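Local coordinates for TqaL (Neurospora crassa, PDB 7EEH), which belongs to the 2OG-Fe dioxygenase family of the cupin clan and holds an iron ion in its metal site, at residues R8-Y14 and L46-A50. The protein carries 1 engineered substitution. Residues are numbered along the deposited sequence; the frame is centred on the assembly and turned at random.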
loop_
_atom_site.group_PDB
_atom_site.type_symbol
_atom_site.label_atom_id
_atom_site.label_comp_id
_atom_site.label_asym_id
_atom_site.label_seq_id
_atom_site.Cartn_x
_atom_site.Cartn_y
_atom_site.Cartn_z
ATOM N N ARG B 8 -18.546 -4.769 -1.156
ATOM C CA ARG B 8 -17.332 -4.232 -0.564
ATOM C C ARG B 8 -16.527 -5.305 0.165
ATOM O O ARG B 8 -15.315 -5.137 0.341
ATOM C CB ARG B 8 -17.712 -3.080 0.373
ATOM C CG ARG B 8 -16.545 -2.342 1.013
ATOM C CD ARG B 8 -16.917 -0.881 1.275
ATOM N NE ARG B 8 -16.804 -0.080 0.060
ATOM C CZ ARG B 8 -15.653 0.279 -0.509
ATOM N NH1 ARG B 8 -14.489 -0.095 0.019
ATOM N NH2 ARG B 8 -15.664 1.008 -1.620
ATOM N N VAL B 9 -17.160 -6.415 0.571
ATOM C CA VAL B 9 -16.440 -7.491 1.240
ATOM C C VAL B 9 -15.354 -8.092 0.339
ATOM O O VAL B 9 -14.429 -8.740 0.832
ATOM C CB VAL B 9 -17.431 -8.569 1.745
ATOM C CG1 VAL B 9 -18.055 -9.333 0.581
ATOM C CG2 VAL B 9 -16.741 -9.527 2.716
ATOM N N PHE B 10 -15.417 -7.854 -0.964
ATOM C CA PHE B 10 -14.388 -8.313 -1.891
ATOM C C PHE B 10 -13.466 -7.198 -2.375
ATOM O O PHE B 10 -12.561 -7.460 -3.186
ATOM C CB PHE B 10 -15.046 -8.996 -3.090
ATOM C CG PHE B 10 -15.895 -10.186 -2.710
ATOM C CD1 PHE B 10 -15.325 -11.282 -2.085
ATOM C CD2 PHE B 10 -17.246 -10.202 -2.969
ATOM C CE1 PHE B 10 -16.094 -12.382 -1.736
ATOM C CE2 PHE B 10 -18.021 -11.301 -2.617
ATOM C CZ PHE B 10 -17.444 -12.385 -2.004
ATOM N N ASN B 11 -13.661 -5.980 -1.906
ATOM C CA ASN B 11 -12.933 -4.834 -2.441
ATOM C C ASN B 11 -11.579 -4.694 -1.749
ATOM O O ASN B 11 -11.538 -4.542 -0.529
ATOM C CB ASN B 11 -13.761 -3.573 -2.233
ATOM C CG ASN B 11 -13.229 -2.395 -3.016
ATOM O OD1 ASN B 11 -12.015 -2.237 -3.182
ATOM N ND2 ASN B 11 -14.140 -1.550 -3.501
ATOM N N PRO B 12 -10.459 -4.719 -2.478
ATOM C CA PRO B 12 -9.154 -4.613 -1.794
ATOM C C PRO B 12 -9.015 -3.365 -0.943
ATOM O O PRO B 12 -8.358 -3.411 0.100
ATOM C CB PRO B 12 -8.145 -4.618 -2.954
ATOM C CG PRO B 12 -8.890 -5.263 -4.100
ATOM C CD PRO B 12 -10.309 -4.848 -3.942
ATOM N N SER B 13 -9.617 -2.244 -1.354
ATOM C CA SER B 13 -9.474 -1.004 -0.603
ATOM C C SER B 13 -10.177 -1.058 0.744
ATOM O O SER B 13 -9.832 -0.296 1.646
ATOM C CB SER B 13 -10.018 0.165 -1.428
ATOM O OG SER B 13 -11.425 0.105 -1.478
ATOM N N TYR B 14 -11.163 -1.938 0.901
ATOM C CA TYR B 14 -11.746 -2.173 2.215
ATOM C C TYR B 14 -10.702 -2.735 3.184
ATOM O O TYR B 14 -10.517 -2.223 4.295
ATOM C CB TYR B 14 -12.940 -3.122 2.053
ATOM C CG TYR B 14 -13.602 -3.550 3.337
ATOM C CD1 TYR B 14 -14.225 -2.623 4.154
ATOM C CD2 TYR B 14 -13.632 -4.891 3.712
ATOM C CE1 TYR B 14 -14.853 -3.017 5.338
ATOM C CE2 TYR B 14 -14.258 -5.298 4.891
ATOM C CZ TYR B 14 -14.868 -4.343 5.696
ATOM O OH TYR B 14 -15.484 -4.717 6.860
ATOM N N LEU B 46 -13.841 6.257 3.107
ATOM C CA LEU B 46 -14.161 5.747 1.773
ATOM C C LEU B 46 -13.970 4.238 1.712
ATOM O O LEU B 46 -14.839 3.503 1.226
ATOM C CB LEU B 46 -13.283 6.434 0.724
ATOM C CG LEU B 46 -13.597 7.907 0.450
ATOM C CD1 LEU B 46 -12.550 8.533 -0.456
ATOM C CD2 LEU B 46 -14.964 8.024 -0.184
ATOM N N GLY B 47 -12.829 3.755 2.215
ATOM C CA GLY B 47 -12.568 2.330 2.196
ATOM C C GLY B 47 -13.605 1.540 2.952
ATOM O O GLY B 47 -13.895 0.398 2.596
ATOM N N LEU B 48 -14.190 2.137 3.994
ATOM C CA LEU B 48 -15.213 1.482 4.792
ATOM C C LEU B 48 -16.580 1.516 4.136
ATOM O O LEU B 48 -17.473 0.781 4.571
ATOM C CB LEU B 48 -15.344 2.139 6.171
ATOM C CG LEU B 48 -14.122 1.987 7.028
ATOM C CD1 LEU B 48 -14.336 2.546 8.470
ATOM C CD2 LEU B 48 -13.878 0.492 6.915
ATOM N N GLY B 49 -16.780 2.368 3.136
ATOM C CA GLY B 49 -18.083 2.441 2.510
ATOM C C GLY B 49 -18.709 3.819 2.407
ATOM O O GLY B 49 -19.813 3.938 1.869
ATOM N N ALA B 50 -18.044 4.863 2.899
ATOM C CA ALA B 50 -18.588 6.215 2.775
ATOM C C ALA B 50 -18.638 6.636 1.311
ATOM O O ALA B 50 -17.685 6.414 0.563
ATOM C CB ALA B 50 -17.730 7.219 3.551
#
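Arg8 and Tyr14 meet the C-terminal end of helix 38-48 where it closes in a Schellman motif at Gly49, whose phi of 128° marks the departure from helical geometry. The last turn is tied by a hydrogen bond from Gly49 N to Leu46 O. What it offers Arg8 is backbone: NH1 stands 2.7 Å from Gly47 O. The arginine chain runs out with CG anti to the backbone N (chi1 -176°) and chi2 extended, which carries CD to Gly49 CA at 3.7 Å. A bend at chi3 then swings the guanidinium round under Leu46 O, which sits 3.7 Å above its plane and over its centre. A cationic group near the carbonyls of a helix C-terminus would be expected to find a favourable dipole there.

Gly47 O has a second neighbour in Tyr14, whose CA-H points at it with an angle of 145° at the hydrogen. The phenol ring brings its CD1 edge to the same oxygen, which lies in the ring plane. The two backbones draw close here, Tyr14 CA standing 4.6 Å from Gly47 CA. Gly47 has no side chain, and its CA lies against Ser13 O at 3.8 Å. The contact thus sets the start of helix 12-31 against the end of helix 38-48, two helices that precede most strands of the eight-stranded antiparallel sheet in this cupin-clan protein. CE1 of the ring touches Leu48 CD2 at 4.0 Å, the two side chains crossing at about a right angle, while the hydroxyl is hydrogen-bonded to Leu309 N at the chain's C-terminus.

Asn11 is the N-cap of helix 12-31, with OD1 accepting from Ser13 N at 3.0 Å, the donor tilted from the carbonyl plane. The centre of this contact lies about 22 Å from the centre of the chain; Leu48 also packs on Ala132 of helix 128-141, and Phe10 makes a cation-pi contact with Arg25 of the second subunit.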